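Local atomic coordinates of Epf (Streptococcus pyogenes, PDB entry 4ES9), a protein that is probably a cell-surface adhesin, with an N-terminal module resembling carbohydrate-binding modules that would help the bacterium attach to host cells. Residues 126-131 with 193-198. Residues are numbered along the deposited sequence; the frame is centred on the assembly and turned at random.
Sequences GITVDY and KVEKKP
Lys193 O takes several contacts where strand 127-135 pairs with the end of strand 186-194. Thr128 N donates to Lys193 O in the carbonyl plane at 3.1 Å, with an N-H...O angle of 162°. Ile127 CA adds a C-H...O contact to Lys193 O at 3.4 Å, and water 2 sits 3.0 Å from the same Lys193 O. The return bond, Lys193 N to Thr128 O (3.0 Å), is more bent at its hydrogen, 142°, and closes the antiparallel hydrogen-bonded pair.

Beyond this pair water takes over: water 1 donates to Gly126 O at 2.6 Å and accepts from Glu195 N, bridging the two segments just outside the paired strands, before one enters the sheet and after the other leaves it. Thr128 OG1, tucked against its own main chain by a chi1 of 52°, meets Lys193 CG at 3.6 Å as the lysine's extended chain crosses it. Waters 2 and 4 both hydrogen-bond to that hydroxyl, and water 4 also donates, weakly, to Glu195 OE1.

On the other face, Ile127 CG1 touches Val194 CG1 at 3.9 Å. Both side chains also reach Tyr89 of strand 84-89, and Ile127 packs on Leu202 and Val204 of strand 202-213. The Thr128 and Lys193 face carries waters and also meets Phe166 of a loop, while the other turns toward the second sheet, as in a strand pair at the edge of one sheet of an antiparallel beta-sandwich, consistent with a carbohydrate-binding-module-like fold.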
# COMPACT_ATOMS: atom_id res chain seq x y z
N GLY A 126 -8.13 -27.41 -9.17
CA GLY A 126 -9.51 -26.94 -9.22
C GLY A 126 -9.70 -25.55 -8.62
O GLY A 126 -10.72 -24.89 -8.86
N ILE A 127 -8.71 -25.06 -7.83
CA ILE A 127 -8.79 -23.71 -7.26
C ILE A 127 -8.04 -22.73 -8.19
O ILE A 127 -6.96 -23.04 -8.66
CB ILE A 127 -8.24 -23.63 -5.79
CG1 ILE A 127 -9.07 -24.50 -4.83
CG2 ILE A 127 -8.18 -22.15 -5.29
CD1 ILE A 127 -8.51 -24.52 -3.36
N THR A 128 -8.63 -21.55 -8.46
CA THR A 128 -7.94 -20.48 -9.20
C THR A 128 -7.89 -19.28 -8.25
O THR A 128 -8.73 -19.20 -7.35
CB THR A 128 -8.52 -20.19 -10.56
OG1 THR A 128 -9.92 -19.96 -10.41
CG2 THR A 128 -8.21 -21.29 -11.58
N VAL A 129 -6.89 -18.40 -8.41
CA VAL A 129 -6.57 -17.32 -7.48
C VAL A 129 -6.41 -15.95 -8.15
O VAL A 129 -5.89 -15.85 -9.26
CB VAL A 129 -5.25 -17.72 -6.76
CG1 VAL A 129 -4.65 -16.58 -5.94
CG2 VAL A 129 -5.46 -18.95 -5.88
N ASP A 130 -6.86 -14.90 -7.44
CA ASP A 130 -6.72 -13.52 -7.86
C ASP A 130 -6.22 -12.69 -6.68
O ASP A 130 -6.47 -13.04 -5.53
CB ASP A 130 -8.07 -12.97 -8.39
CG ASP A 130 -7.98 -11.61 -9.10
OD1 ASP A 130 -6.86 -11.21 -9.49
OD2 ASP A 130 -9.03 -10.97 -9.28
N TYR A 131 -5.48 -11.61 -6.98
CA TYR A 131 -4.96 -10.66 -6.01
C TYR A 131 -5.41 -9.27 -6.38
O TYR A 131 -5.23 -8.86 -7.54
CB TYR A 131 -3.41 -10.68 -5.92
CG TYR A 131 -2.75 -12.03 -5.93
CD1 TYR A 131 -3.10 -13.01 -5.01
CD2 TYR A 131 -1.69 -12.30 -6.81
CE1 TYR A 131 -2.44 -14.24 -4.98
CE2 TYR A 131 -1.03 -13.52 -6.79
CZ TYR A 131 -1.42 -14.49 -5.88
OH TYR A 131 -0.79 -15.71 -5.87
N LYS A 193 -11.32 -19.38 -5.85
CA LYS A 193 -12.63 -19.92 -6.18
C LYS A 193 -12.55 -21.30 -6.76
O LYS A 193 -11.49 -21.69 -7.25
CB LYS A 193 -13.41 -19.01 -7.17
CG LYS A 193 -12.97 -19.08 -8.64
CD LYS A 193 -13.81 -18.13 -9.50
CE LYS A 193 -13.36 -18.13 -10.93
NZ LYS A 193 -14.24 -17.27 -11.78
N VAL A 194 -13.71 -21.99 -6.80
CA VAL A 194 -13.90 -23.30 -7.45
C VAL A 194 -15.01 -23.14 -8.51
O VAL A 194 -15.97 -22.40 -8.26
CB VAL A 194 -14.15 -24.48 -6.47
CG1 VAL A 194 -12.92 -24.76 -5.61
CG2 VAL A 194 -15.39 -24.25 -5.61
N GLU A 195 -14.84 -23.75 -9.68
CA GLU A 195 -15.78 -23.64 -10.82
C GLU A 195 -16.61 -24.91 -11.01
O GLU A 195 -17.48 -24.96 -11.88
CB GLU A 195 -15.01 -23.36 -12.11
CG GLU A 195 -14.29 -22.03 -12.12
CD GLU A 195 -13.53 -21.89 -13.42
OE1 GLU A 195 -12.33 -22.23 -13.44
OE2 GLU A 195 -14.17 -21.57 -14.45
N LYS A 196 -16.30 -25.96 -10.26
CA LYS A 196 -17.02 -27.21 -10.29
C LYS A 196 -17.02 -27.76 -8.89
O LYS A 196 -16.19 -27.35 -8.06
CB LYS A 196 -16.48 -28.20 -11.34
CG LYS A 196 -15.11 -28.79 -11.12
CD LYS A 196 -14.44 -29.18 -12.45
CE LYS A 196 -15.12 -30.25 -13.26
NZ LYS A 196 -14.20 -30.82 -14.27
N LYS A 197 -18.00 -28.62 -8.60
CA LYS A 197 -18.16 -29.18 -7.26
C LYS A 197 -16.92 -29.96 -6.83
O LYS A 197 -16.48 -30.84 -7.57
CB LYS A 197 -19.42 -30.07 -7.18
CG LYS A 197 -19.68 -30.56 -5.75
CD LYS A 197 -20.89 -31.50 -5.61
CE LYS A 197 -22.16 -30.76 -5.20
NZ LYS A 197 -22.10 -30.15 -3.84
N PRO A 198 -16.32 -29.64 -5.67
CA PRO A 198 -15.12 -30.40 -5.22
C PRO A 198 -15.44 -31.88 -4.95
O PRO A 198 -16.55 -32.21 -4.51
CB PRO A 198 -14.72 -29.68 -3.92
CG PRO A 198 -15.32 -28.29 -4.04
CD PRO A 198 -16.65 -28.56 -4.71
O HOH W 1 -12.91 -26.06 -9.65
O HOH W 2 -11.34 -22.29 -10.15
O HOH W 3 -10.63 -24.01 -12.14
O HOH W 4 -10.91 -19.76 -13.02